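Local coordinates for protein sphingomyelinase-c (Listeria ivanovii, PDB 1ZWX) that belongs to the DNase I-like endonuclease/exonuclease/phosphatase family, as a sphingomyelinase C built on paired mixed beta-sheets, at residues E70-Q75 against A104-W109. Sequence-based numbering, arbitrary orientation.
Sequences EMYPHQ and AVVSQW
The carbonyl oxygen of H74 takes two donors from the strand 104-107: the backbone N of S107 at 2.7 Å, and, as a weaker CA-H...O contact, CA of V106 at 3.4 Å. The return bond from H74 N to S107 O is longer, 3.2 Å, but still sound, with an N-H...O angle of 156°. These reciprocal bonds define H74 and S107 as an antiparallel hydrogen-bonded pair, and Q75 with V106 follows as the non-hydrogen-bonded pair. The two-residue strand 74-75 is thereby attached as an outermost strand of a six-stranded mixed sheet, one of the two large sheets of this DNase I-like fold; strand 104-107 pairs on its far side with strand 49-55.

On the face carrying Q75 and V106, the valine branches divide the packing. V106 CG1 lies alongside the Q75 chain, 3.6 Å from Q75 CG, whereas V106 CG2 meets Y72 CB at 3.5 Å, the two side chains crossing at about a right angle. With Y72 CG anti to its carbonyl carbon (chi1 -53°), the ring lies beside the 107-108 backbone, which meets its CD1 edge close to the ring plane: CD1 of Y72 is 3.5 Å from Q108 N. The tyrosine hydroxyl is hydrogen-bonded to M44 and N47. The extended Q75 side chain carries its amide to its own segment: NE2 donates to Y72 O at 3.1 Å and also to L65 O, two acceptors that probably hold the amide in its orientation. On the opposite face, the H74 imidazole reaches toward the end of the strand, CD2 lying 3.3 Å from W109 O. There S107 OG accepts from W109 N in an ST turn, while the indole NE1 is hydrogen-bonded to D48.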
ATOM      1  N   GLU A  70      11.533  10.205  12.203  1.00 33.12           N
ATOM      2  CA  GLU A  70      11.965  11.596  12.170  1.00 33.63           C
ATOM      3  C   GLU A  70      10.989  12.428  11.344  1.00 33.70           C
ATOM      4  O   GLU A  70      10.482  13.450  11.812  1.00 33.06           O
ATOM      5  CB  GLU A  70      13.395  11.704  11.613  1.00 34.44           C
ATOM      6  CG  GLU A  70      13.771  13.055  11.015  0.50 35.62           C
ATOM      7  CD  GLU A  70      14.350  14.020  12.026  0.50 37.76           C
ATOM      8  OE1 GLU A  70      13.973  13.952  13.217  0.50 39.65           O
ATOM      9  OE2 GLU A  70      15.186  14.859  11.621  0.50 38.54           O
ATOM     10  N   MET A  71      10.722  11.970  10.126  1.00 33.08           N
ATOM     11  CA  MET A  71       9.855  12.678   9.210  1.00 33.57           C
ATOM     12  C   MET A  71       8.389  12.432   9.552  1.00 31.93           C
ATOM     13  O   MET A  71       7.570  13.328   9.397  1.00 31.67           O
ATOM     14  CB  MET A  71      10.133  12.244   7.781  1.00 34.05           C
ATOM     15  CG  MET A  71      11.535  12.578   7.282  1.00 35.09           C
ATOM     16  SD  MET A  71      11.710  12.181   5.543  1.00 38.10           S
ATOM     17  CE  MET A  71      11.507  10.385   5.606  1.00 35.35           C
ATOM     18  N   TYR A  72       8.066  11.221  10.016  1.00 30.22           N
ATOM     19  CA  TYR A  72       6.686  10.812  10.231  1.00 28.66           C
ATOM     20  C   TYR A  72       6.511  10.181  11.606  1.00 28.13           C
ATOM     21  O   TYR A  72       6.378   8.963  11.703  1.00 27.10           O
ATOM     22  CB  TYR A  72       6.214   9.839   9.114  1.00 27.70           C
ATOM     23  CG  TYR A  72       6.452  10.391   7.731  1.00 26.67           C
ATOM     24  CD1 TYR A  72       5.658  11.431   7.226  1.00 25.20           C
ATOM     25  CD2 TYR A  72       7.499   9.914   6.937  1.00 22.67           C
ATOM     26  CE1 TYR A  72       5.889  11.962   5.983  1.00 26.06           C
ATOM     27  CE2 TYR A  72       7.747  10.448   5.686  1.00 23.06           C
ATOM     28  CZ  TYR A  72       6.926  11.483   5.220  1.00 26.59           C
ATOM     29  OH  TYR A  72       7.135  12.024   3.988  1.00 27.06           O
ATOM     30  N   PRO A  73       6.490  11.005  12.689  1.00 27.83           N
ATOM     31  CA  PRO A  73       6.413  10.458  14.046  1.00 26.84           C
ATOM     32  C   PRO A  73       5.105   9.811  14.462  1.00 26.64           C
ATOM     33  O   PRO A  73       5.083   9.103  15.468  1.00 26.71           O
ATOM     34  CB  PRO A  73       6.663  11.690  14.957  1.00 27.92           C
ATOM     35  CG  PRO A  73       6.479  12.858  14.099  1.00 27.92           C
ATOM     36  CD  PRO A  73       6.621  12.487  12.686  1.00 28.44           C
ATOM     37  N   HIS A  74       4.008  10.061  13.752  1.00 24.09           N
ATOM     38  CA  HIS A  74       2.745   9.499  14.179  1.00 23.58           C
ATOM     39  C   HIS A  74       2.471   8.339  13.225  1.00 22.71           C
ATOM     40  O   HIS A  74       2.432   8.564  12.010  1.00 21.16           O
ATOM     41  CB  HIS A  74       1.635  10.542  14.092  1.00 23.80           C
ATOM     42  CG  HIS A  74       2.014  11.843  14.742  1.00 24.80           C
ATOM     43  ND1 HIS A  74       2.027  12.010  16.114  1.00 27.56           N
ATOM     44  CD2 HIS A  74       2.480  12.998  14.212  1.00 26.03           C
ATOM     45  CE1 HIS A  74       2.425  13.243  16.396  1.00 26.93           C
ATOM     46  NE2 HIS A  74       2.713  13.859  15.262  1.00 25.60           N
ATOM     47  N   GLN A  75       2.344   7.148  13.814  1.00 22.99           N
ATOM     48  CA  GLN A  75       2.389   5.879  13.082  1.00 23.46           C
ATOM     49  C   GLN A  75       1.376   4.898  13.623  1.00 23.66           C
ATOM     50  O   GLN A  75       1.058   4.880  14.827  1.00 23.00           O
ATOM     51  CB  GLN A  75       3.783   5.214  13.190  1.00 23.78           C
ATOM     52  CG  GLN A  75       4.936   6.099  12.747  1.00 22.04           C
ATOM     53  CD  GLN A  75       6.245   5.350  12.514  1.00 22.79           C
ATOM     54  OE1 GLN A  75       6.381   4.196  12.916  1.00 25.26           O
ATOM     55  NE2 GLN A  75       7.208   6.012  11.863  1.00 22.99           N
ATOM     56  N   ALA A 104       1.048  -0.566   7.008  1.00 18.26           N
ATOM     57  CA  ALA A 104       1.112   0.455   8.057  1.00 19.92           C
ATOM     58  C   ALA A 104       0.864   1.823   7.450  1.00 19.71           C
ATOM     59  O   ALA A 104       1.059   2.011   6.276  1.00 20.07           O
ATOM     60  CB  ALA A 104       2.526   0.431   8.799  1.00 18.87           C
ATOM     61  N   VAL A 105       0.451   2.784   8.274  1.00 19.11           N
ATOM     62  CA  VAL A 105       0.303   4.180   7.788  1.00 19.96           C
ATOM     63  C   VAL A 105       1.046   5.113   8.727  1.00 19.13           C
ATOM     64  O   VAL A 105       0.878   5.004   9.915  1.00 20.15           O
ATOM     65  CB  VAL A 105      -1.178   4.614   7.747  1.00 20.69           C
ATOM     66  CG1 VAL A 105      -1.308   6.070   7.307  1.00 21.60           C
ATOM     67  CG2 VAL A 105      -1.971   3.734   6.736  1.00 20.96           C
ATOM     68  N   VAL A 106       1.852   6.005   8.181  1.00 20.23           N
ATOM     69  CA  VAL A 106       2.610   6.959   8.996  1.00 21.55           C
ATOM     70  C   VAL A 106       2.300   8.384   8.516  1.00 21.52           C
ATOM     71  O   VAL A 106       1.981   8.615   7.332  1.00 21.92           O
ATOM     72  CB  VAL A 106       4.151   6.651   8.969  1.00 20.16           C
ATOM     73  CG1 VAL A 106       4.392   5.154   9.341  1.00 21.40           C
ATOM     74  CG2 VAL A 106       4.799   6.996   7.668  1.00 22.16           C
ATOM     75  N   SER A 107       2.386   9.340   9.448  1.00 23.32           N
ATOM     76  CA  SER A 107       1.966  10.716   9.170  1.00 23.74           C
ATOM     77  C   SER A 107       2.880  11.740   9.881  1.00 24.47           C
ATOM     78  O   SER A 107       3.337  11.505  11.000  1.00 23.77           O
ATOM     79  CB  SER A 107       0.529  10.904   9.674  1.00 23.61           C
ATOM     80  OG  SER A 107       0.067  12.208   9.359  1.00 25.90           O
ATOM     81  N   GLN A 108       3.136  12.863   9.229  1.00 25.92           N
ATOM     82  CA  GLN A 108       3.705  13.994   9.974  1.00 27.06           C
ATOM     83  C   GLN A 108       2.697  14.683  10.890  1.00 27.07           C
ATOM     84  O   GLN A 108       3.108  15.520  11.712  1.00 26.79           O
ATOM     85  CB  GLN A 108       4.383  14.998   9.060  1.00 28.60           C
ATOM     86  CG  GLN A 108       3.524  15.646   8.066  1.00 31.66           C
ATOM     87  CD  GLN A 108       4.221  16.812   7.399  1.00 36.61           C
ATOM     88  OE1 GLN A 108       4.419  16.810   6.185  1.00 39.85           O
ATOM     89  NE2 GLN A 108       4.598  17.832   8.196  1.00 37.24           N
ATOM     90  N   TRP A 109       1.409  14.314  10.762  1.00 25.60           N
ATOM     91  CA  TRP A 109       0.290  14.921  11.526  1.00 25.42           C
ATOM     92  C   TRP A 109      -0.265  14.014  12.582  1.00 24.84           C
ATOM     93  O   TRP A 109      -0.261  12.787  12.437  1.00 26.43           O
ATOM     94  CB  TRP A 109      -0.835  15.397  10.571  1.00 25.43           C
ATOM     95  CG  TRP A 109      -0.283  16.225   9.499  1.00 25.03           C
ATOM     96  CD1 TRP A 109      -0.051  15.845   8.205  1.00 25.12           C
ATOM     97  CD2 TRP A 109       0.188  17.572   9.613  1.00 26.58           C
ATOM     98  NE1 TRP A 109       0.540  16.858   7.515  1.00 25.68           N
ATOM     99  CE2 TRP A 109       0.700  17.936   8.354  1.00 24.67           C
ATOM    100  CE3 TRP A 109       0.236  18.508  10.673  1.00 26.87           C
ATOM    101  CZ2 TRP A 109       1.229  19.199   8.093  1.00 25.21           C
ATOM    102  CZ3 TRP A 109       0.769  19.767  10.418  1.00 25.97           C
ATOM    103  CH2 TRP A 109       1.253  20.108   9.145  1.00 24.75           C
TER